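PDB 3GIW: methyltransferase from Streptomyces avermitilis, which has no established substrate but binds S-adenosyl-L-homocysteine and probably transfers methyl groups from S-adenosylmethionine. Local coordinates for residues R50-L55 against G211-E216; T202-P207 against L226-E231; L55-R60 against E265-Y270; M198-A203 against E234-L239. All coordinates share one frame; numbering follows the deposited sequence. Where two conformers were deposited one is given.

How the contacts relate
Contacts 3 and 4 are the buried pair, built around strands 269-275 and 195-201, which are neighbours in the central sheet; contacts 1 and 2 lie farther from the chain centre and are partly buried. Chemistry changes with depth. Contact 4 is wholly apolar, contact 3 sets one histidine-to-backbone bond among apolar neighbours, contact 2 joins the loop after strand 195-201 to the stretch leading into helix 229-234 mainly through hydrogen bonds, and contact 1 ends in a charged pair bridged by water to a third side chain. Contacts 1 and 3 share L55 and meet where W52 packs on H58 and A268. Contacts 2 and 4 share T202 and A203, while helix 207-219 touches L226 of contact 2.

Contact 1 (R50-L55 against G211-E216); sequences REWPAL and GRVARE
E51 and W52, at the point where helix 39-51 gives way to a turn, meet one side of helix 207-219. The snug part of this contact is apolar. CB of W52 lies 3.6 Å from CG2 of V213, and CB of E51 approaches the same methyl at 4.2 Å, so a single valine branch is wedged beneath the end of the helix. W52 is the first residue to leave helical angles and heads a type I beta turn that ends at L55. Its CG stands anti to the backbone N (chi1 -170°), which carries the indole past V213 and inward onto V210, H58 and A268, while A54 CB packs over one face of the ring.

The outer side is looser and polar. R212 presents NE and NH2 together, one to each carboxylate oxygen: its NE reaches E51 OE1 at 3.1 Å and its NH2 reaches E51 OE2 at 2.9 Å. Both oxygens lie near the guanidinium plane, yet both nitrogens come from above the carboxylate, with the two planes 64° apart. Bends at chi2 and chi3 turn the outer half of R212 toward E51, so that NE and NH2 face its two oxygens. E51 OE2 also comes within 4.2 Å of E216 OE2. A water donates to these two oxygens, 2.6 Å from E51 OE2 and 2.6 Å from E216 OE2, while OE1 of E216 is paired with R220. The arginine beside each carboxylate and the water donating to both would be expected to ease the repulsion, consistent with both glutamates being ionised.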
loop_
_atom_site.group_PDB
_atom_site.type_symbol
_atom_site.label_atom_id
_atom_site.label_comp_id
_atom_site.label_asym_id
_atom_site.label_seq_id
_atom_site.Cartn_x
_atom_site.Cartn_y
_atom_site.Cartn_z
ATOM N N ARG A 50 20.367 4.491 -9.676
ATOM C CA ARG A 50 21.298 4.645 -10.793
ATOM C C ARG A 50 20.621 4.230 -12.105
ATOM O O ARG A 50 20.854 4.835 -13.154
ATOM C CB ARG A 50 22.603 3.865 -10.557
ATOM C CG ARG A 50 23.571 4.547 -9.584
ATOM C CD ARG A 50 24.776 3.650 -9.260
ATOM N NE ARG A 50 25.651 4.270 -8.270
ATOM C CZ ARG A 50 26.744 3.687 -7.789
ATOM N NH1 ARG A 50 27.082 2.468 -8.203
ATOM N NH2 ARG A 50 27.517 4.327 -6.904
ATOM N N GLU A 51 19.804 3.183 -12.052
ATOM C CA GLU A 51 19.051 2.726 -13.231
ATOM C C GLU A 51 17.874 3.645 -13.566
ATOM O O GLU A 51 17.558 3.858 -14.737
ATOM C CB GLU A 51 18.535 1.286 -13.018
ATOM C CG GLU A 51 19.644 0.259 -12.819
ATOM C CD GLU A 51 20.489 0.025 -14.061
ATOM O OE1 GLU A 51 20.057 0.342 -15.183
ATOM O OE2 GLU A 51 21.600 -0.515 -13.914
ATOM N N TRP A 52 17.226 4.191 -12.533
ATOM C CA TRP A 52 16.032 5.015 -12.715
ATOM C C TRP A 52 16.074 6.176 -11.739
ATOM O O TRP A 52 15.633 6.064 -10.581
ATOM C CB TRP A 52 14.758 4.182 -12.509
ATOM C CG TRP A 52 13.485 4.867 -12.898
ATOM C CD1 TRP A 52 13.281 5.739 -13.927
ATOM C CD2 TRP A 52 12.216 4.699 -12.262
ATOM N NE1 TRP A 52 11.966 6.099 -13.986
ATOM C CE2 TRP A 52 11.287 5.493 -12.958
ATOM C CE3 TRP A 52 11.790 3.960 -11.168
ATOM C CZ2 TRP A 52 9.934 5.553 -12.593
ATOM C CZ3 TRP A 52 10.461 4.037 -10.776
ATOM C CH2 TRP A 52 9.543 4.825 -11.498
ATOM N N PRO A 53 16.644 7.302 -12.183
ATOM C CA PRO A 53 16.758 8.474 -11.301
ATOM C C PRO A 53 15.467 8.957 -10.661
ATOM O O PRO A 53 15.519 9.533 -9.557
ATOM C CB PRO A 53 17.418 9.540 -12.187
ATOM C CG PRO A 53 18.255 8.691 -13.167
ATOM C CD PRO A 53 17.385 7.487 -13.461
ATOM N N ALA A 54 14.333 8.713 -11.311
ATOM C CA ALA A 54 13.024 9.084 -10.760
ATOM C C ALA A 54 12.526 8.207 -9.622
ATOM O O ALA A 54 11.454 8.495 -9.060
ATOM C CB ALA A 54 11.925 9.155 -11.863
ATOM N N LEU A 55 13.266 7.158 -9.255
ATOM C CA LEU A 55 12.782 6.273 -8.180
ATOM C C LEU A 55 12.225 7.028 -6.936
ATOM O O LEU A 55 11.139 6.692 -6.439
ATOM C CB LEU A 55 13.825 5.186 -7.810
ATOM C CG LEU A 55 13.364 4.168 -6.779
ATOM C CD1 LEU A 55 12.247 3.300 -7.323
ATOM C CD2 LEU A 55 14.562 3.329 -6.310
ATOM N N GLY A 211 11.992 -1.686 -15.977
ATOM C CA GLY A 211 12.428 -3.086 -16.139
ATOM C C GLY A 211 13.742 -3.381 -15.460
ATOM O O GLY A 211 13.894 -4.422 -14.811
ATOM N N ARG A 212 14.727 -2.504 -15.627
ATOM C CA ARG A 212 16.013 -2.687 -14.970
ATOM C C ARG A 212 15.874 -2.673 -13.440
ATOM O O ARG A 212 16.504 -3.493 -12.745
ATOM C CB ARG A 212 17.020 -1.621 -15.455
ATOM C CG ARG A 212 17.502 -1.817 -16.894
ATOM C CD ARG A 212 18.508 -2.936 -16.958
ATOM N NE ARG A 212 19.772 -2.522 -16.345
ATOM C CZ ARG A 212 20.904 -3.227 -16.365
ATOM N NH1 ARG A 212 20.973 -4.393 -17.003
ATOM N NH2 ARG A 212 21.993 -2.754 -15.771
ATOM N N VAL A 213 15.037 -1.764 -12.932
ATOM C CA VAL A 213 14.773 -1.717 -11.470
ATOM C C VAL A 213 14.159 -3.045 -11.008
ATOM O O VAL A 213 14.600 -3.637 -10.037
ATOM C CB VAL A 213 13.899 -0.506 -11.071
ATOM C CG1 VAL A 213 13.387 -0.622 -9.600
ATOM C CG2 VAL A 213 14.713 0.791 -11.238
ATOM N N ALA A 214 13.188 -3.546 -11.761
ATOM C CA ALA A 214 12.545 -4.815 -11.396
ATOM C C ALA A 214 13.560 -5.949 -11.368
ATOM O O ALA A 214 13.511 -6.822 -10.493
ATOM C CB ALA A 214 11.389 -5.120 -12.345
ATOM N N ARG A 215 14.504 -5.947 -12.315
ATOM C CA ARG A 215 15.522 -6.974 -12.345
ATOM C C ARG A 215 16.525 -6.838 -11.185
ATOM O O ARG A 215 17.032 -7.876 -10.711
ATOM C CB ARG A 215 16.177 -7.060 -13.721
ATOM C CG ARG A 215 15.137 -7.488 -14.787
ATOM C CD ARG A 215 15.710 -7.827 -16.136
ATOM N NE ARG A 215 16.195 -6.690 -16.921
ATOM C CZ ARG A 215 15.423 -5.920 -17.701
ATOM N NH1 ARG A 215 14.110 -6.070 -17.753
ATOM N NH2 ARG A 215 16.003 -4.969 -18.413
ATOM N N GLU A 216 16.756 -5.615 -10.684
ATOM C CA GLU A 216 17.553 -5.451 -9.463
ATOM C C GLU A 216 16.830 -6.039 -8.250
ATOM O O GLU A 216 17.453 -6.663 -7.387
ATOM C CB GLU A 216 17.865 -3.972 -9.222
ATOM C CG GLU A 216 18.751 -3.289 -10.267
ATOM C CD GLU A 216 20.161 -3.821 -10.323
ATOM O OE1 GLU A 216 20.674 -4.223 -9.271
ATOM O OE2 GLU A 216 20.743 -3.845 -11.437
HETATM O O HOH W 1 22.548 -2.008 -12.036
#

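Contact 2 (T202-P207 against L226-E231); sequences TAEFAP and LRTHAE
T202 faces R227 where strand 195-201 has just ended, and an ST turn shapes the loop that follows. The threonine OG1, anti to the backbone N at chi1 178°, donates to R227 O at 2.9 Å with the donor tilted 22° from the carbonyl plane. The same oxygen accepts from E204 N at 3.1 Å, closing the ST turn. One hydroxyl therefore ties the turn to the neighbouring loop, beside a backbone bond between R227 and G201.

A203 supplies the apolar part: its CB lies 4.0 Å from CD1 of L226, and both residues also touch V210 on helix 207-219. The leucine's other methyl, CD2, comes within 4.0 Å of T202 N, so L226 straddles the first two residues of the loop.

E204 then extends beyond CG across T228 toward the start of helix 229-234. Its OE2, in one of its two modelled conformers, accepts from H229 N and is hydrogen-bonded as well to Y270 OH, linking the loop to strand 269-275. T228 caps this helix in a capping box with E231: E231 N donates to T228 OG1, and T228 N returns a bond to E231 OE1. In that conformer the glutamate of the loop serves a backbone NH in the first turn that the box does not use, H229 N lying 2.9 Å from E204 OE2 and 38° above the carboxylate plane.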
loop_
_atom_site.group_PDB
_atom_site.type_symbol
_atom_site.label_atom_id
_atom_site.label_comp_id
_atom_site.label_asym_id
_atom_site.label_seq_id
_atom_site.Cartn_x
_atom_site.Cartn_y
_atom_site.Cartn_z
ATOM N N THR A 202 3.643 -0.765 -12.498
ATOM C CA THR A 202 3.580 -0.928 -13.952
ATOM C C THR A 202 4.907 -0.488 -14.602
ATOM O O THR A 202 5.554 0.418 -14.099
ATOM C CB THR A 202 2.423 -0.127 -14.573
ATOM O OG1 THR A 202 2.437 -0.280 -16.002
ATOM C CG2 THR A 202 2.507 1.362 -14.212
ATOM N N ALA A 203 5.299 -1.158 -15.682
ATOM C CA ALA A 203 6.428 -0.731 -16.531
ATOM C C ALA A 203 6.037 0.038 -17.781
ATOM O O ALA A 203 6.910 0.387 -18.583
ATOM C CB ALA A 203 7.292 -1.923 -16.935
ATOM N N GLU A 204 4.751 0.301 -17.977
ATOM C CA GLU A 204 4.306 0.821 -19.267
ATOM C C GLU A 204 4.903 2.182 -19.624
ATOM O O GLU A 204 5.125 2.461 -20.802
ATOM C CB GLU A 204 2.780 0.876 -19.330
ATOM C CG GLU A 204 2.090 -0.484 -19.189
ATOM C CD GLU A 204 0.669 -0.452 -19.695
ATOM O OE1 GLU A 204 0.429 -0.630 -20.920
ATOM O OE2 GLU A 204 -0.216 -0.251 -18.848
ATOM N N PHE A 205 5.146 3.025 -18.620
ATOM C CA PHE A 205 5.552 4.429 -18.840
ATOM C C PHE A 205 7.058 4.644 -18.921
ATOM O O PHE A 205 7.490 5.682 -19.380
ATOM C CB PHE A 205 4.921 5.300 -17.749
ATOM C CG PHE A 205 3.421 5.226 -17.752
ATOM C CD1 PHE A 205 2.686 5.974 -18.649
ATOM C CD2 PHE A 205 2.734 4.351 -16.920
ATOM C CE1 PHE A 205 1.287 5.884 -18.660
ATOM C CE2 PHE A 205 1.372 4.259 -16.961
ATOM C CZ PHE A 205 0.650 5.041 -17.811
ATOM N N ALA A 206 7.844 3.668 -18.516
ATOM C CA ALA A 206 9.315 3.740 -18.641
ATOM C C ALA A 206 9.904 2.337 -18.725
ATOM O O ALA A 206 10.538 1.875 -17.787
ATOM C CB ALA A 206 9.931 4.567 -17.499
ATOM N N PRO A 207 9.626 1.633 -19.830
ATOM C CA PRO A 207 9.932 0.206 -19.867
ATOM C C PRO A 207 11.364 -0.152 -19.549
ATOM O O PRO A 207 11.607 -1.081 -18.778
ATOM C CB PRO A 207 9.530 -0.208 -21.296
ATOM C CG PRO A 207 8.508 0.778 -21.717
ATOM C CD PRO A 207 8.869 2.059 -21.025
ATOM N N LEU A 226 5.046 -6.699 -12.566
ATOM C CA LEU A 226 4.519 -5.422 -13.041
ATOM C C LEU A 226 3.406 -5.674 -14.035
ATOM O O LEU A 226 3.478 -6.621 -14.828
ATOM C CB LEU A 226 5.670 -4.545 -13.591
ATOM C CG LEU A 226 6.773 -4.257 -12.565
ATOM C CD1 LEU A 226 7.849 -3.456 -13.276
ATOM C CD2 LEU A 226 6.277 -3.537 -11.293
ATOM N N ARG A 227 2.383 -4.830 -13.980
ATOM C CA ARG A 227 1.138 -5.047 -14.697
ATOM C C ARG A 227 0.755 -3.928 -15.665
ATOM O O ARG A 227 1.088 -2.749 -15.425
ATOM C CB ARG A 227 0.019 -5.249 -13.667
ATOM C CG ARG A 227 0.089 -6.565 -12.959
ATOM C CD ARG A 227 -0.972 -6.734 -11.860
ATOM N NE ARG A 227 -0.900 -8.100 -11.312
ATOM C CZ ARG A 227 -0.095 -8.485 -10.323
ATOM N NH1 ARG A 227 0.697 -7.648 -9.699
ATOM N NH2 ARG A 227 -0.124 -9.753 -9.916
ATOM N N THR A 228 0.056 -4.306 -16.728
ATOM C CA THR A 228 -0.564 -3.334 -17.620
ATOM C C THR A 228 -1.856 -2.769 -17.020
ATOM O O THR A 228 -2.388 -3.310 -16.044
ATOM C CB THR A 228 -0.889 -3.982 -18.956
ATOM O OG1 THR A 228 -1.874 -5.005 -18.718
ATOM C CG2 THR A 228 0.400 -4.544 -19.639
ATOM N N HIS A 229 -2.396 -1.727 -17.638
ATOM C CA HIS A 229 -3.696 -1.211 -17.218
ATOM C C HIS A 229 -4.791 -2.312 -17.251
ATOM O O HIS A 229 -5.584 -2.449 -16.315
ATOM C CB HIS A 229 -4.076 0.013 -18.090
ATOM C CG HIS A 229 -5.276 0.748 -17.594
ATOM N ND1 HIS A 229 -6.559 0.337 -17.874
ATOM C CD2 HIS A 229 -5.392 1.850 -16.816
ATOM C CE1 HIS A 229 -7.416 1.159 -17.285
ATOM N NE2 HIS A 229 -6.733 2.087 -16.651
ATOM N N ALA A 230 -4.817 -3.096 -18.345
ATOM C CA ALA A 230 -5.787 -4.199 -18.457
ATOM C C ALA A 230 -5.668 -5.204 -17.315
ATOM O O ALA A 230 -6.677 -5.670 -16.788
ATOM C CB ALA A 230 -5.677 -4.934 -19.786
ATOM N N GLU A 231 -4.444 -5.540 -16.913
ATOM C CA GLU A 231 -4.232 -6.427 -15.794
ATOM C C GLU A 231 -4.636 -5.793 -14.466
ATOM O O GLU A 231 -5.193 -6.483 -13.587
ATOM C CB GLU A 231 -2.770 -6.864 -15.776
ATOM C CG GLU A 231 -2.434 -7.828 -16.936
ATOM C CD GLU A 231 -0.961 -8.113 -17.079
ATOM O OE1 GLU A 231 -0.108 -7.248 -16.767
ATOM O OE2 GLU A 231 -0.658 -9.243 -17.497
#

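Contact 3 (L55-R60 against E265-Y270); sequences LPVHMR and EDIAMY
H58, in the first turn of helix 55-75, lies against A268 and M269 where the chain enters strand 269-275. This strand is the antiparallel one inserted beside strand 195-201, and the sheet order 3-2-1-4-5-7-6 is that of the class I methyltransferase fold.

The polar link is single. A268 N donates to H58 ND1 at 3.0 Å with an N-H...N angle of 151°, reaching the ring at its edge but tilted 24° from its plane. The imidazole can take this bond because its CG is anti to the backbone N, chi1 159°, which swings the ring off the helix toward the backbone of the other segment. H58 NE2 is hydrogen-bonded to an unidentified molecule, probably from the crystallisation liquor, so both ring nitrogens have partners.

Apolar contacts surround the bond. A268 CB lies 3.6 Å from H58 CE1, and CG of selenomethionine M269 approaches that same carbon at 3.6 Å, its chain running nearly perpendicular to the imidazole side chain. With an alanine in place of H58, A268 N would probably lose its acceptor and the M269 side chain, which lies close to the S-adenosyl-L-homocysteine-binding N62, would be freer to shift.

One residue earlier on the helix, V57 adds aliphatic packing: its CG1 lies 4.3 Å from I267 CD1 and beside the CB of D266, whose carboxylate pairs with R263. The carbonyl of D266 is buried without a hydrogen-bonding partner, its O lying 3.5 Å from H58 CB.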
loop_
_atom_site.group_PDB
_atom_site.type_symbol
_atom_site.label_atom_id
_atom_site.label_comp_id
_atom_site.label_asym_id
_atom_site.label_seq_id
_atom_site.Cartn_x
_atom_site.Cartn_y
_atom_site.Cartn_z
ATOM N N LEU A 55 13.266 7.158 -9.255
ATOM C CA LEU A 55 12.782 6.273 -8.180
ATOM C C LEU A 55 12.225 7.028 -6.936
ATOM O O LEU A 55 11.139 6.692 -6.439
ATOM C CB LEU A 55 13.825 5.186 -7.810
ATOM C CG LEU A 55 13.364 4.168 -6.779
ATOM C CD1 LEU A 55 12.247 3.300 -7.323
ATOM C CD2 LEU A 55 14.562 3.329 -6.310
ATOM N N PRO A 56 12.962 8.028 -6.405
ATOM C CA PRO A 56 12.415 8.756 -5.227
ATOM C C PRO A 56 11.132 9.536 -5.527
ATOM O O PRO A 56 10.309 9.686 -4.654
ATOM C CB PRO A 56 13.559 9.672 -4.769
ATOM C CG PRO A 56 14.792 9.216 -5.556
ATOM C CD PRO A 56 14.317 8.466 -6.774
ATOM N N VAL A 57 10.996 10.090 -6.739
ATOM C CA VAL A 57 9.785 10.818 -7.131
ATOM C C VAL A 57 8.609 9.831 -7.135
ATOM O O VAL A 57 7.545 10.106 -6.585
ATOM C CB VAL A 57 9.986 11.485 -8.526
ATOM C CG1 VAL A 57 8.665 11.967 -9.097
ATOM C CG2 VAL A 57 11.001 12.666 -8.419
ATOM N N HIS A 58 8.836 8.660 -7.714
ATOM C CA HIS A 58 7.835 7.577 -7.731
ATOM C C HIS A 58 7.402 7.144 -6.320
ATOM O O HIS A 58 6.210 7.049 -6.010
ATOM C CB HIS A 58 8.421 6.402 -8.563
ATOM C CG HIS A 58 7.824 5.050 -8.314
ATOM N ND1 HIS A 58 6.708 4.584 -8.991
ATOM C CD2 HIS A 58 8.252 4.030 -7.533
ATOM C CE1 HIS A 58 6.470 3.349 -8.588
ATOM N NE2 HIS A 58 7.371 2.991 -7.694
HETATM N N MSE A 59 8.369 6.920 -5.435
HETATM C CA MSE A 59 8.062 6.397 -4.105
HETATM C C MSE A 59 7.365 7.490 -3.264
HETATM O O MSE A 59 6.384 7.199 -2.567
HETATM C CB MSE A 59 9.337 5.811 -3.478
HETATM C CG MSE A 59 9.753 4.504 -4.133
HETATM SE SE MSE A 59 11.215 3.665 -3.259
HETATM C CE MSE A 59 10.840 1.836 -3.768
ATOM N N ARG A 60 7.812 8.743 -3.356
ATOM C CA ARG A 60 7.142 9.826 -2.665
ATOM C C ARG A 60 5.699 10.024 -3.203
ATOM O O ARG A 60 4.750 10.244 -2.418
ATOM C CB ARG A 60 8.019 11.070 -2.749
ATOM C CG ARG A 60 9.319 10.931 -1.918
ATOM C CD ARG A 60 10.363 12.035 -2.161
ATOM N NE ARG A 60 10.984 12.481 -0.903
ATOM C CZ ARG A 60 12.167 12.103 -0.408
ATOM N NH1 ARG A 60 12.955 11.235 -1.030
ATOM N NH2 ARG A 60 12.576 12.608 0.751
ATOM N N GLU A 265 6.770 9.408 -17.254
ATOM C CA GLU A 265 7.766 8.372 -17.152
ATOM C C GLU A 265 8.357 8.262 -15.742
ATOM O O GLU A 265 8.985 7.270 -15.427
ATOM C CB GLU A 265 8.911 8.566 -18.135
ATOM C CG GLU A 265 9.726 9.854 -17.984
ATOM C CD GLU A 265 10.998 9.757 -18.790
ATOM O OE1 GLU A 265 11.946 9.070 -18.285
ATOM O OE2 GLU A 265 11.044 10.291 -19.934
ATOM N N ASP A 266 8.137 9.289 -14.908
ATOM C CA ASP A 266 8.675 9.318 -13.529
ATOM C C ASP A 266 7.794 8.592 -12.501
ATOM O O ASP A 266 8.133 8.575 -11.324
ATOM C CB ASP A 266 8.916 10.774 -13.064
ATOM C CG ASP A 266 9.883 11.523 -13.944
ATOM O OD1 ASP A 266 10.790 10.903 -14.518
ATOM O OD2 ASP A 266 9.701 12.774 -14.066
ATOM N N ILE A 267 6.673 8.018 -12.936
ATOM C CA ILE A 267 5.663 7.429 -12.044
ATOM C C ILE A 267 5.355 6.020 -12.582
ATOM O O ILE A 267 4.917 5.887 -13.728
ATOM C CB ILE A 267 4.369 8.328 -11.994
ATOM C CG1 ILE A 267 4.682 9.718 -11.445
ATOM C CG2 ILE A 267 3.233 7.622 -11.199
ATOM C CD1 ILE A 267 5.160 9.733 -9.991
ATOM N N ALA A 268 5.532 5.001 -11.759
ATOM C CA ALA A 268 5.332 3.607 -12.183
ATOM C C ALA A 268 4.274 2.912 -11.320
ATOM O O ALA A 268 4.356 1.686 -11.117
ATOM C CB ALA A 268 6.680 2.805 -12.183
HETATM N N MSE A 269 3.309 3.669 -10.779
HETATM C CA MSE A 269 2.173 3.118 -10.040
HETATM C C MSE A 269 0.890 3.598 -10.642
HETATM O O MSE A 269 0.716 4.799 -10.828
HETATM C CB MSE A 269 2.073 3.592 -8.582
HETATM C CG MSE A 269 3.010 3.109 -7.638
HETATM SE SE MSE A 269 3.014 1.215 -7.296
HETATM C CE MSE A 269 4.184 1.462 -5.817
ATOM N N TYR A 270 -0.024 2.675 -10.891
ATOM C CA TYR A 270 -1.445 2.985 -11.025
ATOM C C TYR A 270 -2.070 3.072 -9.644
ATOM O O TYR A 270 -1.684 2.325 -8.736
ATOM C CB TYR A 270 -2.178 1.903 -11.811
ATOM C CG TYR A 270 -1.860 1.858 -13.279
ATOM C CD1 TYR A 270 -2.152 2.920 -14.118
ATOM C CD2 TYR A 270 -1.308 0.716 -13.849
ATOM C CE1 TYR A 270 -1.893 2.860 -15.468
ATOM C CE2 TYR A 270 -1.032 0.656 -15.224
ATOM C CZ TYR A 270 -1.318 1.737 -16.018
ATOM O OH TYR A 270 -1.079 1.745 -17.392
#

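Contact 4 (M198-A203 against E234-L239); sequences MSIGTA and EFFEGL
The rings of F235 and F236 receive the side chains of M198 and I200 from strand 195-201. Over one face of F235 sits the terminal CE of M198, a selenomethionine introduced in place of methionine, 4.0 Å from the ring centroid and only 21° off the normal: a CH-pi contact. I200 CD1 reaches the same ring obliquely, 3.8 Å from F235 CD2. F236 is met differently. I200 CD1 lies at its edge near the ring plane, whereas CG of M198 comes in obliquely, 3.9 Å from F236 CZ.

The selenium lies beside both rings, in Met-aromatic contact with each: M198 SE is 4.2 Å from the centroid of F235 and 4.8 Å from that of F236. A bend at chi3 (67°) turns the methyl onto the F235 face, while the M198 chain and the F236 side chain run antiparallel alongside one another. Replacing F235 by a serine is likely to open a gap beneath the M198 methyl and leave I200 CD1 with F236 alone among its present aromatic neighbours.

The rings come from a type I turn, E234 to E237, that precedes strand 240-248; R184 holds the turn through the carbonyls of F235 and E237. The strand presents M198 and I200 on this face, while S199 points away, its OG hydrogen-bonded to N62, an S-adenosyl-L-homocysteine-binding residue. With only carbon, selenium and aromatic surfaces meeting, the contact probably depends on dispersion, close fit and the weak CH-pi and Met-aromatic attractions, as expected of a hydrophobic core layer flanking the Rossmann-type sheet.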
loop_
_atom_site.group_PDB
_atom_site.type_symbol
_atom_site.label_atom_id
_atom_site.label_comp_id
_atom_site.label_asym_id
_atom_site.label_seq_id
_atom_site.Cartn_x
_atom_site.Cartn_y
_atom_site.Cartn_z
HETATM N N MSE A 198 -6.030 0.492 -4.045
HETATM C CA MSE A 198 -4.763 -0.121 -4.386
HETATM C C MSE A 198 -3.846 0.814 -5.155
HETATM O O MSE A 198 -4.261 1.644 -5.934
HETATM C CB MSE A 198 -4.962 -1.363 -5.270
HETATM C CG MSE A 198 -5.915 -2.428 -4.685
HETATM SE SE MSE A 198 -5.944 -4.025 -5.814
HETATM C CE MSE A 198 -4.135 -4.615 -5.499
ATOM N N SER A 199 -2.544 0.595 -4.990
ATOM C CA SER A 199 -1.548 1.081 -5.964
ATOM C C SER A 199 -0.848 -0.149 -6.543
ATOM O O SER A 199 -0.444 -1.078 -5.788
ATOM C CB SER A 199 -0.589 2.104 -5.394
ATOM O OG SER A 199 0.214 1.573 -4.383
ATOM N N ILE A 200 -0.681 -0.171 -7.864
ATOM C CA ILE A 200 -0.232 -1.319 -8.630
ATOM C C ILE A 200 0.939 -0.932 -9.555
ATOM O O ILE A 200 0.808 -0.036 -10.401
ATOM C CB ILE A 200 -1.414 -1.861 -9.484
ATOM C CG1 ILE A 200 -2.577 -2.323 -8.577
ATOM C CG2 ILE A 200 -1.011 -3.040 -10.390
ATOM C CD1 ILE A 200 -3.903 -2.605 -9.286
ATOM N N GLY A 201 2.073 -1.615 -9.383
ATOM C CA GLY A 201 3.285 -1.283 -10.143
ATOM C C GLY A 201 3.123 -1.630 -11.630
ATOM O O GLY A 201 2.491 -2.658 -11.995
ATOM N N THR A 202 3.643 -0.765 -12.498
ATOM C CA THR A 202 3.580 -0.928 -13.952
ATOM C C THR A 202 4.907 -0.488 -14.602
ATOM O O THR A 202 5.554 0.418 -14.099
ATOM C CB THR A 202 2.423 -0.127 -14.573
ATOM O OG1 THR A 202 2.437 -0.280 -16.002
ATOM C CG2 THR A 202 2.507 1.362 -14.212
ATOM N N ALA A 203 5.299 -1.158 -15.682
ATOM C CA ALA A 203 6.428 -0.731 -16.531
ATOM C C ALA A 203 6.037 0.038 -17.781
ATOM O O ALA A 203 6.910 0.387 -18.583
ATOM C CB ALA A 203 7.292 -1.923 -16.935
ATOM N N GLU A 234 -8.388 -6.140 -13.617
ATOM C CA GLU A 234 -8.894 -7.418 -13.096
ATOM C C GLU A 234 -9.209 -7.350 -11.594
ATOM O O GLU A 234 -10.165 -7.986 -11.104
ATOM C CB GLU A 234 -7.919 -8.574 -13.341
ATOM C CG GLU A 234 -8.624 -9.928 -13.253
ATOM C CD GLU A 234 -7.725 -11.120 -13.506
ATOM O OE1 GLU A 234 -6.540 -10.921 -13.859
ATOM O OE2 GLU A 234 -8.267 -12.278 -13.405
ATOM N N PHE A 235 -8.398 -6.637 -10.829
ATOM C CA PHE A 235 -8.670 -6.477 -9.393
ATOM C C PHE A 235 -10.016 -5.796 -9.084
ATOM O O PHE A 235 -10.545 -5.984 -7.997
ATOM C CB PHE A 235 -7.545 -5.673 -8.694
ATOM C CG PHE A 235 -6.207 -6.368 -8.652
ATOM C CD1 PHE A 235 -5.889 -7.226 -7.626
ATOM C CD2 PHE A 235 -5.285 -6.155 -9.646
ATOM C CE1 PHE A 235 -4.658 -7.876 -7.593
ATOM C CE2 PHE A 235 -4.050 -6.812 -9.627
ATOM C CZ PHE A 235 -3.736 -7.655 -8.610
ATOM N N PHE A 236 -10.536 -4.988 -10.005
ATOM C CA PHE A 236 -11.684 -4.140 -9.709
ATOM C C PHE A 236 -12.971 -4.600 -10.423
ATOM O O PHE A 236 -14.013 -3.928 -10.357
ATOM C CB PHE A 236 -11.319 -2.690 -10.045
ATOM C CG PHE A 236 -10.265 -2.139 -9.160
ATOM C CD1 PHE A 236 -10.593 -1.617 -7.939
ATOM C CD2 PHE A 236 -8.920 -2.149 -9.539
ATOM C CE1 PHE A 236 -9.627 -1.089 -7.101
ATOM C CE2 PHE A 236 -7.960 -1.627 -8.686
ATOM C CZ PHE A 236 -8.319 -1.100 -7.460
ATOM N N GLU A 237 -12.911 -5.735 -11.107
ATOM C CA GLU A 237 -14.107 -6.301 -11.770
ATOM C C GLU A 237 -15.236 -6.548 -10.784
ATOM O O GLU A 237 -15.024 -7.098 -9.724
ATOM C CB GLU A 237 -13.760 -7.590 -12.512
ATOM C CG GLU A 237 -12.942 -7.353 -13.767
ATOM C CD GLU A 237 -13.720 -6.690 -14.916
ATOM O OE1 GLU A 237 -14.961 -6.858 -14.980
ATOM O OE2 GLU A 237 -13.083 -6.027 -15.782
ATOM N N GLY A 238 -16.444 -6.108 -11.130
ATOM C CA GLY A 238 -17.570 -6.238 -10.211
ATOM C C GLY A 238 -17.670 -5.156 -9.152
ATOM O O GLY A 238 -18.623 -5.147 -8.385
ATOM N N LEU A 239 -16.664 -4.285 -9.057
ATOM C CA LEU A 239 -16.655 -3.128 -8.151
ATOM C C LEU A 239 -16.926 -1.831 -8.898
ATOM O O LEU A 239 -16.798 -1.767 -10.131
ATOM C CB LEU A 239 -15.298 -3.031 -7.414
ATOM C CG LEU A 239 -14.829 -4.293 -6.706
ATOM C CD1 LEU A 239 -13.479 -4.109 -5.981
ATOM C CD2 LEU A 239 -15.884 -4.771 -5.723
#